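Local coordinates for putative uncharacterized protein (Singapore grouper iridovirus, PDB 3RJ2) that binds histone H3, as a viral protein encoded by the ORF158L gene, at residues N8-A14 against E40-R46. Residues are numbered along the deposited sequence; the frame is centred on the assembly and turned at random.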
ATOM      1  N   ASN A   8       8.767   4.037   0.816  1.00 22.14           N
ATOM      2  CA  ASN A   8       9.901   3.140   0.887  1.00 23.24           C
ATOM      3  C   ASN A   8       9.509   2.014   1.844  1.00 23.15           C
ATOM      4  O   ASN A   8       9.372   2.244   3.049  1.00 22.88           O
ATOM      5  CB  ASN A   8      11.155   3.896   1.364  1.00 23.81           C
ATOM      6  CG  ASN A   8      12.433   3.035   1.301  1.00 27.19           C
ATOM      7  OD1 ASN A   8      12.686   2.201   2.176  1.00 29.34           O
ATOM      8  ND2 ASN A   8      13.246   3.252   0.264  1.00 29.97           N
ATOM      9  N   CYS A   9       9.288   0.816   1.296  1.00 22.76           N
ATOM     10  CA  CYS A   9       8.886  -0.344   2.090  1.00 22.60           C
ATOM     11  C   CYS A   9      10.004  -1.368   2.210  1.00 21.85           C
ATOM     12  O   CYS A   9      10.480  -1.897   1.194  1.00 20.74           O
ATOM     13  CB  CYS A   9       7.665  -1.037   1.481  1.00 22.98           C
ATOM     14  SG  CYS A   9       6.277   0.046   1.098  1.00 27.11           S
ATOM     15  N   GLU A  10      10.413  -1.628   3.457  1.00 20.89           N
ATOM     16  CA  GLU A  10      11.291  -2.751   3.796  1.00 20.68           C
ATOM     17  C   GLU A  10      10.471  -3.904   4.376  1.00 19.03           C
ATOM     18  O   GLU A  10       9.985  -3.828   5.498  1.00 18.45           O
ATOM     19  CB  GLU A  10      12.377  -2.352   4.801  1.00 21.00           C
ATOM     20  CG  GLU A  10      13.425  -1.402   4.267  1.00 25.43           C
ATOM     21  CD  GLU A  10      14.561  -1.109   5.273  1.00 30.71           C
ATOM     22  OE1 GLU A  10      14.363  -1.289   6.499  1.00 32.46           O
ATOM     23  OE2 GLU A  10      15.657  -0.691   4.821  1.00 32.24           O
ATOM     24  N   PHE A  11      10.326  -4.957   3.584  1.00 17.76           N
ATOM     25  CA  PHE A  11       9.705  -6.195   4.012  1.00 16.88           C
ATOM     26  C   PHE A  11      10.788  -7.080   4.573  1.00 16.14           C
ATOM     27  O   PHE A  11      11.806  -7.293   3.926  1.00 16.73           O
ATOM     28  CB  PHE A  11       8.999  -6.874   2.847  1.00 16.22           C
ATOM     29  CG  PHE A  11       7.712  -6.214   2.470  1.00 15.95           C
ATOM     30  CD1 PHE A  11       7.667  -5.298   1.434  1.00 15.37           C
ATOM     31  CD2 PHE A  11       6.547  -6.491   3.173  1.00 15.42           C
ATOM     32  CE1 PHE A  11       6.485  -4.676   1.090  1.00 15.75           C
ATOM     33  CE2 PHE A  11       5.353  -5.876   2.830  1.00 15.24           C
ATOM     34  CZ  PHE A  11       5.321  -4.963   1.791  1.00 14.07           C
ATOM     35  N   VAL A  12      10.576  -7.552   5.796  1.00 15.63           N
ATOM     36  CA  VAL A  12      11.574  -8.334   6.536  1.00 15.12           C
ATOM     37  C   VAL A  12      11.054  -9.751   6.697  1.00 15.01           C
ATOM     38  O   VAL A  12       9.918  -9.930   7.117  1.00 14.69           O
ATOM     39  CB  VAL A  12      11.846  -7.711   7.941  1.00 15.02           C
ATOM     40  CG1 VAL A  12      13.062  -8.348   8.608  1.00 15.26           C
ATOM     41  CG2 VAL A  12      12.035  -6.210   7.839  1.00 14.85           C
ATOM     42  N   ASN A  13      11.859 -10.758   6.343  1.00 15.73           N
ATOM     43  CA  ASN A  13      11.455 -12.150   6.565  1.00 16.48           C
ATOM     44  C   ASN A  13      11.756 -12.618   7.995  1.00 17.67           C
ATOM     45  O   ASN A  13      12.174 -11.810   8.821  1.00 17.77           O
ATOM     46  CB  ASN A  13      12.010 -13.092   5.478  1.00 16.44           C
ATOM     47  CG  ASN A  13      13.525 -13.326   5.586  1.00 16.93           C
ATOM     48  OD1 ASN A  13      14.181 -12.899   6.538  1.00 17.29           O
ATOM     49  ND2 ASN A  13      14.079 -14.020   4.593  1.00 15.04           N
ATOM     50  N   ALA A  14      11.562 -13.912   8.283  1.00 18.74           N
ATOM     51  CA  ALA A  14      11.703 -14.442   9.642  1.00 19.90           C
ATOM     52  C   ALA A  14      13.123 -14.345  10.212  1.00 20.92           C
ATOM     53  O   ALA A  14      13.314 -14.279  11.423  1.00 21.53           O
ATOM     54  CB  ALA A  14      11.205 -15.885   9.705  1.00 19.79           C
ATOM     55  N   GLU A  40       7.954 -14.676  -0.709  1.00 18.20           N
ATOM     56  CA  GLU A  40       8.284 -15.429   0.509  1.00 18.71           C
ATOM     57  C   GLU A  40       7.513 -14.814   1.681  1.00 18.50           C
ATOM     58  O   GLU A  40       7.006 -13.700   1.567  1.00 18.35           O
ATOM     59  CB  GLU A  40       9.792 -15.377   0.786  1.00 19.22           C
ATOM     60  CG  GLU A  40      10.322 -13.970   1.095  1.00 20.04           C
ATOM     61  CD  GLU A  40      11.827 -13.933   1.292  1.00 23.47           C
ATOM     62  OE1 GLU A  40      12.331 -14.634   2.196  1.00 24.77           O
ATOM     63  OE2 GLU A  40      12.508 -13.190   0.553  1.00 23.90           O
ATOM     64  N   LYS A  41       7.431 -15.520   2.804  1.00 18.34           N
ATOM     65  CA  LYS A  41       6.696 -15.002   3.966  1.00 18.55           C
ATOM     66  C   LYS A  41       7.465 -13.862   4.641  1.00 17.29           C
ATOM     67  O   LYS A  41       8.681 -13.925   4.839  1.00 17.01           O
ATOM     68  CB  LYS A  41       6.368 -16.113   4.982  1.00 19.79           C
ATOM     69  CG  LYS A  41       5.699 -17.356   4.355  1.00 23.68           C
ATOM     70  CD  LYS A  41       5.117 -18.310   5.404  1.00 28.57           C
ATOM     71  CE  LYS A  41       4.574 -19.609   4.741  1.00 30.43           C
ATOM     72  NZ  LYS A  41       3.525 -20.329   5.554  1.00 31.90           N
ATOM     73  N   TYR A  42       6.759 -12.795   4.962  1.00 15.42           N
ATOM     74  CA  TYR A  42       7.394 -11.694   5.650  1.00 14.01           C
ATOM     75  C   TYR A  42       6.768 -11.643   7.008  1.00 13.33           C
ATOM     76  O   TYR A  42       5.668 -12.148   7.173  1.00 13.36           O
ATOM     77  CB  TYR A  42       7.150 -10.390   4.906  1.00 13.89           C
ATOM     78  CG  TYR A  42       7.802 -10.295   3.547  1.00 12.79           C
ATOM     79  CD1 TYR A  42       9.170 -10.489   3.385  1.00 11.06           C
ATOM     80  CD2 TYR A  42       7.047  -9.971   2.427  1.00 12.84           C
ATOM     81  CE1 TYR A  42       9.768 -10.376   2.142  1.00 10.96           C
ATOM     82  CE2 TYR A  42       7.632  -9.857   1.180  1.00 12.78           C
ATOM     83  CZ  TYR A  42       8.986 -10.059   1.044  1.00 12.97           C
ATOM     84  OH  TYR A  42       9.540  -9.961  -0.206  1.00 14.02           O
ATOM     85  N   THR A  43       7.447 -11.036   7.974  1.00 12.90           N
ATOM     86  CA  THR A  43       6.904 -10.915   9.320  1.00 12.58           C
ATOM     87  C   THR A  43       6.784  -9.466   9.761  1.00 12.93           C
ATOM     88  O   THR A  43       6.095  -9.159  10.734  1.00 12.99           O
ATOM     89  CB  THR A  43       7.783 -11.612  10.328  1.00 12.70           C
ATOM     90  OG1 THR A  43       9.083 -11.016  10.284  1.00 12.25           O
ATOM     91  CG2 THR A  43       7.875 -13.124  10.016  1.00 13.03           C
ATOM     92  N   LEU A  44       7.448  -8.570   9.045  1.00 12.92           N
ATOM     93  CA  LEU A  44       7.493  -7.179   9.456  1.00 13.25           C
ATOM     94  C   LEU A  44       7.596  -6.289   8.229  1.00 13.58           C
ATOM     95  O   LEU A  44       8.324  -6.601   7.280  1.00 13.93           O
ATOM     96  CB  LEU A  44       8.678  -6.943  10.417  1.00 13.32           C
ATOM     97  CG  LEU A  44       8.672  -5.632  11.217  1.00 15.16           C
ATOM     98  CD1 LEU A  44       7.539  -5.613  12.241  1.00 13.95           C
ATOM     99  CD2 LEU A  44      10.005  -5.363  11.898  1.00 15.46           C
ATOM    100  N   LEU A  45       6.841  -5.195   8.239  1.00 14.14           N
ATOM    101  CA  LEU A  45       6.968  -4.155   7.230  1.00 14.49           C
ATOM    102  C   LEU A  45       7.483  -2.870   7.885  1.00 14.82           C
ATOM    103  O   LEU A  45       6.817  -2.320   8.746  1.00 14.86           O
ATOM    104  CB  LEU A  45       5.626  -3.912   6.524  1.00 14.49           C
ATOM    105  CG  LEU A  45       5.509  -2.657   5.622  1.00 15.59           C
ATOM    106  CD1 LEU A  45       6.500  -2.723   4.476  1.00 15.35           C
ATOM    107  CD2 LEU A  45       4.109  -2.465   5.079  1.00 14.56           C
ATOM    108  N   ARG A  46       8.668  -2.412   7.488  1.00 14.96           N
ATOM    109  CA  ARG A  46       9.174  -1.113   7.926  1.00 16.04           C
ATOM    110  C   ARG A  46       8.996  -0.111   6.782  1.00 15.99           C
ATOM    111  O   ARG A  46       9.509  -0.308   5.695  1.00 15.74           O
ATOM    112  CB  ARG A  46      10.644  -1.199   8.345  1.00 16.45           C
ATOM    113  CG  ARG A  46      10.940  -2.294   9.378  1.00 20.43           C
ATOM    114  CD  ARG A  46      12.434  -2.505   9.602  1.00 27.96           C
ATOM    115  NE  ARG A  46      13.087  -1.307  10.123  1.00 33.76           N
ATOM    116  CZ  ARG A  46      13.078  -0.931  11.404  1.00 37.41           C
ATOM    117  NH1 ARG A  46      12.439  -1.661  12.323  1.00 38.45           N
ATOM    118  NH2 ARG A  46      13.702   0.192  11.765  1.00 38.27           N
TER
HETATM  119  O   HOH W   1       9.879 -15.893   6.567  1.00 34.79           O
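A classic beta bulge, in which T43 and L44 both face V12, begins the antiparallel pairing of strands 6-12 and 44-50, the two inner strands of a four-stranded sheet. At the bulge the carbonyl of V12 takes a straight bond from T43 N (2.8 Å to V12 O) and a weak one from L44 N; beyond it, E10 and R46 form a hydrogen-bonded pair, bonded N to O both ways.

C9, F11 and L45 share the face turned toward strand 94-98 of the other sheet, where I97 and A95 meet C9 and F11, so apolar residues suit it. L45 has CG anti to its backbone N (chi1 168°), which lays CD1 over the centre of the F11 ring, 3.7 Å from the centroid, and also against C9 CB. The CB of F11 stands almost exactly on the normal of the Y42 ring, 3.4 Å from its centroid, while the two rings themselves meet obliquely, planes at 31°. Y42 OH bonds to Y36 OH.

E10, V12, L44 and R46 occupy the other face. R46 suits it by offering E10 a charge, in a long salt bridge (OE1 to NE, 3.8 Å) at the guanidinium edge, and V12 CG2 an aliphatic CD.

Next to V12, N13 ND2 donates to E40 OE1 at 3.0 Å, from above the carboxylate plane. Asparagine suits this place because its OD1 also accepts from T15 N and K17 N, fixing the amide's orientation. Apolar contacts thus pack the two strands together, C9 and F11 carrying that face on to the other sheet, whereas N13 and K17 hold the carboxylate of E40 and N13 OD1 holds the following turn.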